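Local coordinates for protein nidogen (Mus musculus, PDB 1NPE) that binds laminin through its six-bladed YWTD beta-propeller, and so is thought to connect the molecular networks of basement membranes, at residues G126-Y137 and N170-L181; Y210-G218 and L253-S261. All blocks are in the same frame, centred on the assembly; numbering follows the deposited sequence.

Contact 1 of 2, residues G126-Y137 and N170-L181; sequences GIVTDPVRGNLY and NGLTFDAFSSQL
Tyr137 and Phe174 meet where two successive blades of the YWTD beta-propeller pack face to face, the inner strands 126-130 and 170-175 running nearly parallel at 12°. The rings are almost parallel but slid so far that they barely overlap, with centroids 5.1 Å apart; CE1 of Tyr137 lies over one face of Phe174, toward its rim. Leu181 reaches the phenol from strand 180-181, with CD1 over a face of Tyr137 and CD2 3.6 Å from its CD2. Nearer the start of the strands, Leu172 stands with CG between its own N and carbonyl carbon (chi1 82°), which sends CD2 against the backbone of Gly126 and Ile127, 3.5 Å from Gly126 C. Val128 meets the same residue with both methyls: CG2 packs on Leu172 CG at 3.9 Å, while CG1 lies 3.2 Å from Leu172 O. At the hairpin end, Arg133 NH1 touches Ala176 CB at 3.4 Å and forms a salt bridge with Asp130, whose OD1 accepts through its syn lone pair. The other oxygen, Asp130 OD2, sits 3.1 Å from Phe174 CE2, its carboxylate tilted 36° to the ring.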
loop_
_atom_site.group_PDB
_atom_site.type_symbol
_atom_site.label_atom_id
_atom_site.label_comp_id
_atom_site.label_asym_id
_atom_site.label_seq_id
_atom_site.Cartn_x
_atom_site.Cartn_y
_atom_site.Cartn_z
ATOM N N GLY A 126 -2.156 -5.318 -3.871
ATOM C CA GLY A 126 -3.286 -6.226 -3.841
ATOM C C GLY A 126 -2.861 -7.678 -3.940
ATOM O O GLY A 126 -1.919 -8.010 -4.654
ATOM N N ILE A 127 -3.533 -8.542 -3.190
ATOM C CA ILE A 127 -3.240 -9.973 -3.221
ATOM C C ILE A 127 -4.458 -10.787 -2.778
ATOM O O ILE A 127 -5.138 -10.439 -1.813
ATOM C CB ILE A 127 -1.994 -10.342 -2.375
ATOM C CG1 ILE A 127 -1.633 -11.814 -2.595
ATOM C CG2 ILE A 127 -2.250 -10.095 -0.899
ATOM C CD1 ILE A 127 -0.349 -12.241 -1.906
ATOM N N VAL A 128 -4.767 -11.830 -3.537
ATOM C CA VAL A 128 -5.908 -12.696 -3.240
ATOM C C VAL A 128 -5.572 -14.156 -3.513
ATOM O O VAL A 128 -4.645 -14.465 -4.267
ATOM C CB VAL A 128 -7.152 -12.341 -4.102
ATOM C CG1 VAL A 128 -7.715 -10.986 -3.703
ATOM C CG2 VAL A 128 -6.794 -12.354 -5.590
ATOM N N THR A 129 -6.353 -15.045 -2.911
ATOM C CA THR A 129 -6.179 -16.476 -3.091
ATOM C C THR A 129 -7.447 -17.098 -3.656
ATOM O O THR A 129 -8.517 -16.494 -3.638
ATOM C CB THR A 129 -5.945 -17.207 -1.756
ATOM O OG1 THR A 129 -6.960 -16.819 -0.824
ATOM C CG2 THR A 129 -4.567 -16.935 -1.193
ATOM N N ASP A 130 -7.292 -18.326 -4.137
ATOM C CA ASP A 130 -8.376 -19.159 -4.653
ATOM C C ASP A 130 -7.947 -20.515 -4.093
ATOM O O ASP A 130 -7.430 -21.364 -4.812
ATOM C CB ASP A 130 -8.385 -19.183 -6.188
ATOM C CG ASP A 130 -9.521 -20.039 -6.757
ATOM O OD1 ASP A 130 -10.472 -20.376 -6.017
ATOM O OD2 ASP A 130 -9.461 -20.368 -7.955
ATOM N N PRO A 131 -8.105 -20.701 -2.774
ATOM C CA PRO A 131 -7.734 -21.928 -2.064
ATOM C C PRO A 131 -8.151 -23.245 -2.683
ATOM O O PRO A 131 -7.376 -24.202 -2.667
ATOM C CB PRO A 131 -8.352 -21.722 -0.687
ATOM C CG PRO A 131 -8.251 -20.221 -0.514
ATOM C CD PRO A 131 -8.746 -19.746 -1.852
ATOM N N VAL A 132 -9.350 -23.300 -3.251
ATOM C CA VAL A 132 -9.825 -24.541 -3.851
ATOM C C VAL A 132 -8.988 -24.985 -5.063
ATOM O O VAL A 132 -8.690 -26.175 -5.203
ATOM C CB VAL A 132 -11.340 -24.473 -4.198
ATOM C CG1 VAL A 132 -11.841 -25.841 -4.643
ATOM C CG2 VAL A 132 -12.145 -24.007 -2.978
ATOM N N ARG A 133 -8.578 -24.037 -5.910
ATOM C CA ARG A 133 -7.766 -24.370 -7.088
ATOM C C ARG A 133 -6.255 -24.190 -6.876
ATOM O O ARG A 133 -5.455 -24.459 -7.787
ATOM C CB ARG A 133 -8.219 -23.579 -8.327
ATOM C CG ARG A 133 -9.561 -24.019 -8.925
ATOM C CD ARG A 133 -10.694 -23.073 -8.542
ATOM N NE ARG A 133 -11.892 -23.789 -8.103
ATOM C CZ ARG A 133 -12.721 -23.364 -7.150
ATOM N NH1 ARG A 133 -12.495 -22.216 -6.520
ATOM N NH2 ARG A 133 -13.779 -24.098 -6.817
ATOM N N GLY A 134 -5.878 -23.714 -5.686
ATOM C CA GLY A 134 -4.476 -23.518 -5.349
ATOM C C GLY A 134 -3.733 -22.390 -6.047
ATOM O O GLY A 134 -2.523 -22.487 -6.281
ATOM N N ASN A 135 -4.433 -21.303 -6.349
ATOM C CA ASN A 135 -3.798 -20.170 -7.021
ATOM C C ASN A 135 -3.707 -18.871 -6.221
ATOM O O ASN A 135 -4.602 -18.528 -5.448
ATOM C CB ASN A 135 -4.464 -19.919 -8.364
ATOM C CG ASN A 135 -4.185 -21.022 -9.355
ATOM O OD1 ASN A 135 -3.028 -21.391 -9.591
ATOM N ND2 ASN A 135 -5.242 -21.561 -9.943
ATOM N N LEU A 136 -2.618 -18.144 -6.457
ATOM C CA LEU A 136 -2.327 -16.872 -5.807
ATOM C C LEU A 136 -2.227 -15.795 -6.887
ATOM O O LEU A 136 -1.646 -16.033 -7.948
ATOM C CB LEU A 136 -0.990 -16.983 -5.066
ATOM C CG LEU A 136 -0.523 -15.831 -4.176
ATOM C CD1 LEU A 136 -1.526 -15.579 -3.052
ATOM C CD2 LEU A 136 0.832 -16.169 -3.596
ATOM N N TYR A 137 -2.785 -14.616 -6.612
ATOM C CA TYR A 137 -2.765 -13.494 -7.557
ATOM C C TYR A 137 -2.409 -12.184 -6.839
ATOM O O TYR A 137 -2.868 -11.934 -5.724
ATOM C CB TYR A 137 -4.145 -13.317 -8.213
ATOM C CG TYR A 137 -4.730 -14.567 -8.853
ATOM C CD1 TYR A 137 -5.587 -15.405 -8.138
ATOM C CD2 TYR A 137 -4.447 -14.894 -10.181
ATOM C CE1 TYR A 137 -6.149 -16.536 -8.730
ATOM C CE2 TYR A 137 -4.998 -16.018 -10.779
ATOM C CZ TYR A 137 -5.848 -16.837 -10.049
ATOM O OH TYR A 137 -6.384 -17.961 -10.640
ATOM N N ASN A 170 -4.093 -1.107 -8.025
ATOM C CA ASN A 170 -4.038 -1.108 -6.571
ATOM C C ASN A 170 -4.625 -2.310 -5.848
ATOM O O ASN A 170 -4.135 -2.704 -4.800
ATOM C CB ASN A 170 -4.636 0.188 -6.029
ATOM C CG ASN A 170 -3.721 1.382 -6.248
ATOM O OD1 ASN A 170 -2.490 1.255 -6.208
ATOM N ND2 ASN A 170 -4.312 2.547 -6.470
ATOM N N GLY A 171 -5.691 -2.875 -6.390
ATOM C CA GLY A 171 -6.294 -4.026 -5.758
ATOM C C GLY A 171 -6.897 -4.972 -6.772
ATOM O O GLY A 171 -7.152 -4.594 -7.917
ATOM N N LEU A 172 -7.043 -6.230 -6.383
ATOM C CA LEU A 172 -7.657 -7.206 -7.271
ATOM C C LEU A 172 -8.529 -8.168 -6.488
ATOM O O LEU A 172 -8.466 -8.234 -5.255
ATOM C CB LEU A 172 -6.618 -7.943 -8.122
ATOM C CG LEU A 172 -5.828 -9.131 -7.590
ATOM C CD1 LEU A 172 -4.768 -9.456 -8.615
ATOM C CD2 LEU A 172 -5.192 -8.811 -6.247
ATOM N N THR A 173 -9.362 -8.905 -7.198
ATOM C CA THR A 173 -10.251 -9.833 -6.529
ATOM C C THR A 173 -10.548 -10.994 -7.460
ATOM O O THR A 173 -10.453 -10.854 -8.678
ATOM C CB THR A 173 -11.557 -9.107 -6.074
ATOM O OG1 THR A 173 -12.356 -10.000 -5.289
ATOM C CG2 THR A 173 -12.360 -8.594 -7.270
ATOM N N PHE A 174 -10.840 -12.153 -6.892
ATOM C CA PHE A 174 -11.129 -13.322 -7.706
ATOM C C PHE A 174 -12.463 -13.950 -7.354
ATOM O O PHE A 174 -12.754 -14.185 -6.183
ATOM C CB PHE A 174 -10.020 -14.370 -7.565
ATOM C CG PHE A 174 -10.159 -15.533 -8.514
ATOM C CD1 PHE A 174 -9.681 -15.443 -9.818
ATOM C CD2 PHE A 174 -10.765 -16.718 -8.104
ATOM C CE1 PHE A 174 -9.806 -16.519 -10.703
ATOM C CE2 PHE A 174 -10.894 -17.793 -8.979
ATOM C CZ PHE A 174 -10.413 -17.696 -10.280
ATOM N N ASP A 175 -13.267 -14.216 -8.378
ATOM C CA ASP A 175 -14.574 -14.838 -8.200
ATOM C C ASP A 175 -14.505 -16.252 -8.768
ATOM O O ASP A 175 -14.440 -16.443 -9.985
ATOM C CB ASP A 175 -15.658 -14.029 -8.913
ATOM C CG ASP A 175 -17.053 -14.520 -8.589
ATOM O OD1 ASP A 175 -17.614 -15.308 -9.378
ATOM O OD2 ASP A 175 -17.583 -14.122 -7.532
ATOM N N ALA A 176 -14.517 -17.232 -7.866
ATOM C CA ALA A 176 -14.421 -18.652 -8.211
ATOM C C ALA A 176 -15.437 -19.198 -9.216
ATOM O O ALA A 176 -15.070 -19.987 -10.097
ATOM C CB ALA A 176 -14.434 -19.495 -6.943
ATOM N N PHE A 177 -16.699 -18.785 -9.102
ATOM C CA PHE A 177 -17.718 -19.284 -10.023
ATOM C C PHE A 177 -17.478 -18.860 -11.462
ATOM O O PHE A 177 -17.443 -19.699 -12.367
ATOM C CB PHE A 177 -19.131 -18.854 -9.606
ATOM C CG PHE A 177 -20.225 -19.500 -10.433
ATOM C CD1 PHE A 177 -20.616 -20.821 -10.189
ATOM C CD2 PHE A 177 -20.846 -18.798 -11.467
ATOM C CE1 PHE A 177 -21.606 -21.432 -10.961
ATOM C CE2 PHE A 177 -21.842 -19.402 -12.250
ATOM C CZ PHE A 177 -22.220 -20.722 -11.993
ATOM N N SER A 178 -17.349 -17.555 -11.674
ATOM C CA SER A 178 -17.124 -17.030 -13.010
ATOM C C SER A 178 -15.672 -17.134 -13.485
ATOM O O SER A 178 -15.376 -16.786 -14.633
ATOM C CB SER A 178 -17.625 -15.579 -13.098
ATOM O OG SER A 178 -17.112 -14.779 -12.045
ATOM N N SER A 179 -14.790 -17.675 -12.638
ATOM C CA SER A 179 -13.361 -17.793 -12.964
ATOM C C SER A 179 -12.882 -16.441 -13.498
ATOM O O SER A 179 -12.235 -16.349 -14.547
ATOM C CB SER A 179 -13.114 -18.902 -13.994
ATOM O OG SER A 179 -13.120 -20.180 -13.379
ATOM N N GLN A 180 -13.225 -15.394 -12.752
ATOM C CA GLN A 180 -12.905 -14.035 -13.136
ATOM C C GLN A 180 -12.010 -13.308 -12.140
ATOM O O GLN A 180 -12.304 -13.230 -10.942
ATOM C CB GLN A 180 -14.215 -13.259 -13.316
ATOM C CG GLN A 180 -14.238 -12.259 -14.461
ATOM C CD GLN A 180 -14.280 -12.910 -15.836
ATOM O OE1 GLN A 180 -14.223 -12.221 -16.858
ATOM N NE2 GLN A 180 -14.380 -14.237 -15.872
ATOM N N LEU A 181 -10.895 -12.802 -12.654
ATOM C CA LEU A 181 -9.957 -12.030 -11.859
ATOM C C LEU A 181 -10.149 -10.571 -12.274
ATOM O O LEU A 181 -9.978 -10.214 -13.436
ATOM C CB LEU A 181 -8.517 -12.467 -12.131
ATOM C CG LEU A 181 -7.424 -11.706 -11.371
ATOM C CD1 LEU A 181 -7.554 -11.965 -9.878
ATOM C CD2 LEU A 181 -6.042 -12.116 -11.862
#

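Contact 2 of 2, residues Y210-G218 and L253-S261; sequences YPFAVTSYG and LYGITIALS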
loop_
_atom_site.group_PDB
_atom_site.type_symbol
_atom_site.label_atom_id
_atom_site.label_comp_id
_atom_site.label_asym_id
_atom_site.label_seq_id
_atom_site.Cartn_x
_atom_site.Cartn_y
_atom_site.Cartn_z
ATOM N N TYR A 210 -10.408 7.084 -8.329
ATOM C CA TYR A 210 -9.138 6.726 -7.707
ATOM C C TYR A 210 -9.319 5.541 -6.787
ATOM O O TYR A 210 -9.262 5.665 -5.561
ATOM C CB TYR A 210 -8.509 7.901 -6.937
ATOM C CG TYR A 210 -6.998 7.775 -6.862
ATOM C CD1 TYR A 210 -6.178 8.469 -7.753
ATOM C CD2 TYR A 210 -6.393 6.891 -5.966
ATOM C CE1 TYR A 210 -4.797 8.281 -7.761
ATOM C CE2 TYR A 210 -5.013 6.696 -5.967
ATOM C CZ TYR A 210 -4.225 7.389 -6.869
ATOM O OH TYR A 210 -2.878 7.168 -6.903
ATOM N N PRO A 211 -9.520 4.356 -7.377
ATOM C CA PRO A 211 -9.720 3.101 -6.654
ATOM C C PRO A 211 -8.477 2.685 -5.891
ATOM O O PRO A 211 -7.363 2.820 -6.397
ATOM C CB PRO A 211 -9.968 2.089 -7.775
ATOM C CG PRO A 211 -10.278 2.888 -8.967
ATOM C CD PRO A 211 -9.457 4.119 -8.826
ATOM N N PHE A 212 -8.676 2.165 -4.684
ATOM C CA PHE A 212 -7.568 1.673 -3.882
ATOM C C PHE A 212 -7.651 0.160 -3.679
ATOM O O PHE A 212 -6.654 -0.546 -3.831
ATOM C CB PHE A 212 -7.499 2.345 -2.512
ATOM C CG PHE A 212 -6.420 1.779 -1.645
ATOM C CD1 PHE A 212 -5.099 2.189 -1.810
ATOM C CD2 PHE A 212 -6.699 0.759 -0.731
ATOM C CE1 PHE A 212 -4.072 1.591 -1.089
ATOM C CE2 PHE A 212 -5.680 0.158 -0.008
ATOM C CZ PHE A 212 -4.361 0.573 -0.189
ATOM N N ALA A 213 -8.813 -0.323 -3.244
ATOM C CA ALA A 213 -8.997 -1.746 -3.009
ATOM C C ALA A 213 -10.327 -2.205 -3.569
ATOM O O ALA A 213 -11.229 -1.398 -3.805
ATOM C CB ALA A 213 -8.919 -2.058 -1.526
ATOM N N VAL A 214 -10.456 -3.512 -3.752
ATOM C CA VAL A 214 -11.678 -4.060 -4.297
ATOM C C VAL A 214 -11.898 -5.471 -3.794
ATOM O O VAL A 214 -10.952 -6.171 -3.418
ATOM C CB VAL A 214 -11.630 -4.083 -5.838
ATOM C CG1 VAL A 214 -10.591 -5.102 -6.326
ATOM C CG2 VAL A 214 -13.001 -4.370 -6.416
ATOM N N THR A 215 -13.166 -5.855 -3.747
ATOM C CA THR A 215 -13.570 -7.185 -3.333
ATOM C C THR A 215 -14.823 -7.489 -4.145
ATOM O O THR A 215 -15.425 -6.586 -4.739
ATOM C CB THR A 215 -13.858 -7.272 -1.805
ATOM O OG1 THR A 215 -14.069 -8.642 -1.440
ATOM C CG2 THR A 215 -15.094 -6.462 -1.425
ATOM N N SER A 216 -15.198 -8.757 -4.212
ATOM C CA SER A 216 -16.371 -9.116 -4.986
ATOM C C SER A 216 -17.364 -10.002 -4.258
ATOM O O SER A 216 -17.025 -10.698 -3.298
ATOM C CB SER A 216 -15.962 -9.766 -6.315
ATOM O OG SER A 216 -15.218 -10.961 -6.120
ATOM N N TYR A 217 -18.611 -9.913 -4.710
ATOM C CA TYR A 217 -19.711 -10.705 -4.186
ATOM C C TYR A 217 -20.616 -10.997 -5.379
ATOM O O TYR A 217 -21.512 -10.209 -5.704
ATOM C CB TYR A 217 -20.484 -9.950 -3.095
ATOM C CG TYR A 217 -21.446 -10.841 -2.342
ATOM C CD1 TYR A 217 -21.011 -12.045 -1.786
ATOM C CD2 TYR A 217 -22.801 -10.522 -2.244
ATOM C CE1 TYR A 217 -21.894 -12.913 -1.160
ATOM C CE2 TYR A 217 -23.702 -11.393 -1.612
ATOM C CZ TYR A 217 -23.236 -12.588 -1.077
ATOM O OH TYR A 217 -24.108 -13.478 -0.485
ATOM N N GLY A 218 -20.319 -12.101 -6.063
ATOM C CA GLY A 218 -21.087 -12.507 -7.227
ATOM C C GLY A 218 -20.799 -11.663 -8.456
ATOM O O GLY A 218 -19.663 -11.608 -8.943
ATOM N N LEU A 253 -10.192 5.962 2.831
ATOM C CA LEU A 253 -10.629 4.572 2.898
ATOM C C LEU A 253 -9.527 3.669 2.345
ATOM O O LEU A 253 -8.871 4.030 1.376
ATOM C CB LEU A 253 -11.892 4.368 2.057
ATOM C CG LEU A 253 -13.169 5.125 2.425
ATOM C CD1 LEU A 253 -14.308 4.563 1.606
ATOM C CD2 LEU A 253 -13.476 4.942 3.890
ATOM N N TYR A 254 -9.337 2.494 2.941
ATOM C CA TYR A 254 -8.315 1.578 2.459
ATOM C C TYR A 254 -8.852 0.213 2.008
ATOM O O TYR A 254 -9.704 0.150 1.125
ATOM C CB TYR A 254 -7.183 1.450 3.487
ATOM C CG TYR A 254 -6.479 2.772 3.718
ATOM C CD1 TYR A 254 -5.726 3.367 2.701
ATOM C CD2 TYR A 254 -6.616 3.463 4.925
ATOM C CE1 TYR A 254 -5.133 4.617 2.877
ATOM C CE2 TYR A 254 -6.025 4.717 5.110
ATOM C CZ TYR A 254 -5.290 5.286 4.083
ATOM O OH TYR A 254 -4.745 6.540 4.235
ATOM N N GLY A 255 -8.338 -0.866 2.592
ATOM C CA GLY A 255 -8.769 -2.202 2.218
ATOM C C GLY A 255 -10.249 -2.477 2.397
ATOM O O GLY A 255 -10.935 -1.811 3.175
ATOM N N ILE A 256 -10.729 -3.489 1.691
ATOM C CA ILE A 256 -12.128 -3.876 1.745
ATOM C C ILE A 256 -12.243 -5.382 1.532
ATOM O O ILE A 256 -11.536 -5.960 0.704
ATOM C CB ILE A 256 -12.954 -3.110 0.674
ATOM C CG1 ILE A 256 -14.450 -3.310 0.895
ATOM C CG2 ILE A 256 -12.553 -3.540 -0.721
ATOM C CD1 ILE A 256 -15.305 -2.371 0.058
ATOM N N THR A 257 -13.124 -6.015 2.296
ATOM C CA THR A 257 -13.329 -7.448 2.195
ATOM C C THR A 257 -14.765 -7.794 2.576
ATOM O O THR A 257 -15.474 -6.983 3.178
ATOM C CB THR A 257 -12.321 -8.211 3.095
ATOM O OG1 THR A 257 -12.416 -9.615 2.843
ATOM C CG2 THR A 257 -12.583 -7.936 4.572
ATOM N N ILE A 258 -15.208 -8.983 2.187
ATOM C CA ILE A 258 -16.561 -9.415 2.497
ATOM C C ILE A 258 -16.588 -10.572 3.482
ATOM O O ILE A 258 -15.926 -11.589 3.283
ATOM C CB ILE A 258 -17.337 -9.781 1.215
ATOM C CG1 ILE A 258 -17.584 -8.515 0.403
ATOM C CG2 ILE A 258 -18.670 -10.442 1.556
ATOM C CD1 ILE A 258 -18.431 -8.719 -0.809
ATOM N N ALA A 259 -17.342 -10.391 4.562
ATOM C CA ALA A 259 -17.481 -11.412 5.590
ATOM C C ALA A 259 -18.625 -12.345 5.227
ATOM O O ALA A 259 -19.789 -12.019 5.440
ATOM C CB ALA A 259 -17.740 -10.767 6.943
ATOM N N LEU A 260 -18.291 -13.495 4.656
ATOM C CA LEU A 260 -19.294 -14.480 4.261
ATOM C C LEU A 260 -19.774 -15.286 5.461
ATOM O O LEU A 260 -19.009 -15.530 6.397
ATOM C CB LEU A 260 -18.726 -15.417 3.194
ATOM C CG LEU A 260 -18.411 -14.780 1.840
ATOM C CD1 LEU A 260 -17.686 -15.765 0.946
ATOM C CD2 LEU A 260 -19.696 -14.290 1.184
ATOM N N SER A 261 -21.041 -15.698 5.425
ATOM C CA SER A 261 -21.645 -16.479 6.510
ATOM C C SER A 261 -21.151 -17.919 6.522
ATOM O O SER A 261 -21.320 -18.633 7.512
ATOM C CB SER A 261 -23.175 -16.449 6.411
ATOM O OG SER A 261 -23.623 -16.859 5.129
#
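Phe212 receives the edge of Tyr254 on its face in a T-shaped pair, the planes at 82° and Tyr254 CD1 4.1 Å above the centre of the Phe212 ring. The next side chains come closer to backbone: Ala213 CB lies 3.5 Å from Tyr254 O, and Ile256 CG2 rests 3.7 Å from Val214 N. Thr215 places its methyl between two isoleucines, CG2 being 3.9 Å from Ile256 CG2 and 3.7 Å from Ile258 CG1. Ile258 extends its chain (chi2 -175°) until CD1 abuts Tyr217 CB at 3.3 Å, the two side chains crossing at about a right angle. Leu260 finishes the row, its CD2 3.5 Å from Tyr217 CE1. In the second shell, Trp226 lies nearly parallel to Phe212, and Ile39 touches both Phe212 and Tyr254. Thr224 OG1 is hydrogen-bonded to Ala213 N and to Tyr254 O, tying both segments to one hydroxyl, while Arg19 holds the Tyr217 hydroxyl. Strand 256-259 pairs antiparallel with strand 2-8, so this apolar seam joins the 211-245 blade to a sheet built from both chain termini, the ring closure characteristic of a six-bladed beta-propeller.

From the N terminus, strands 2-8, 11-17 and 28-33 form most of one blade, and two further blades follow before contact 1. That contact closes a loop of 32 residues, bringing strand 169-175 beside strand 124-130. The chain then completes the 169-206 blade, and contact 2 closes a second loop, of 34 residues, when strand 256-259 returns beside strand 211-217. The two loops neither nest nor cross but follow in series. Strand 169-175 of contact 1 lies beside strand 211-217 of contact 2: Asn170 ND2 to Pro211 O and Thr173 OG1 to Ser216 OG are probable hydrogen bonds between the contacts. Together they tie four successive blades, the last being the one begun at the N terminus.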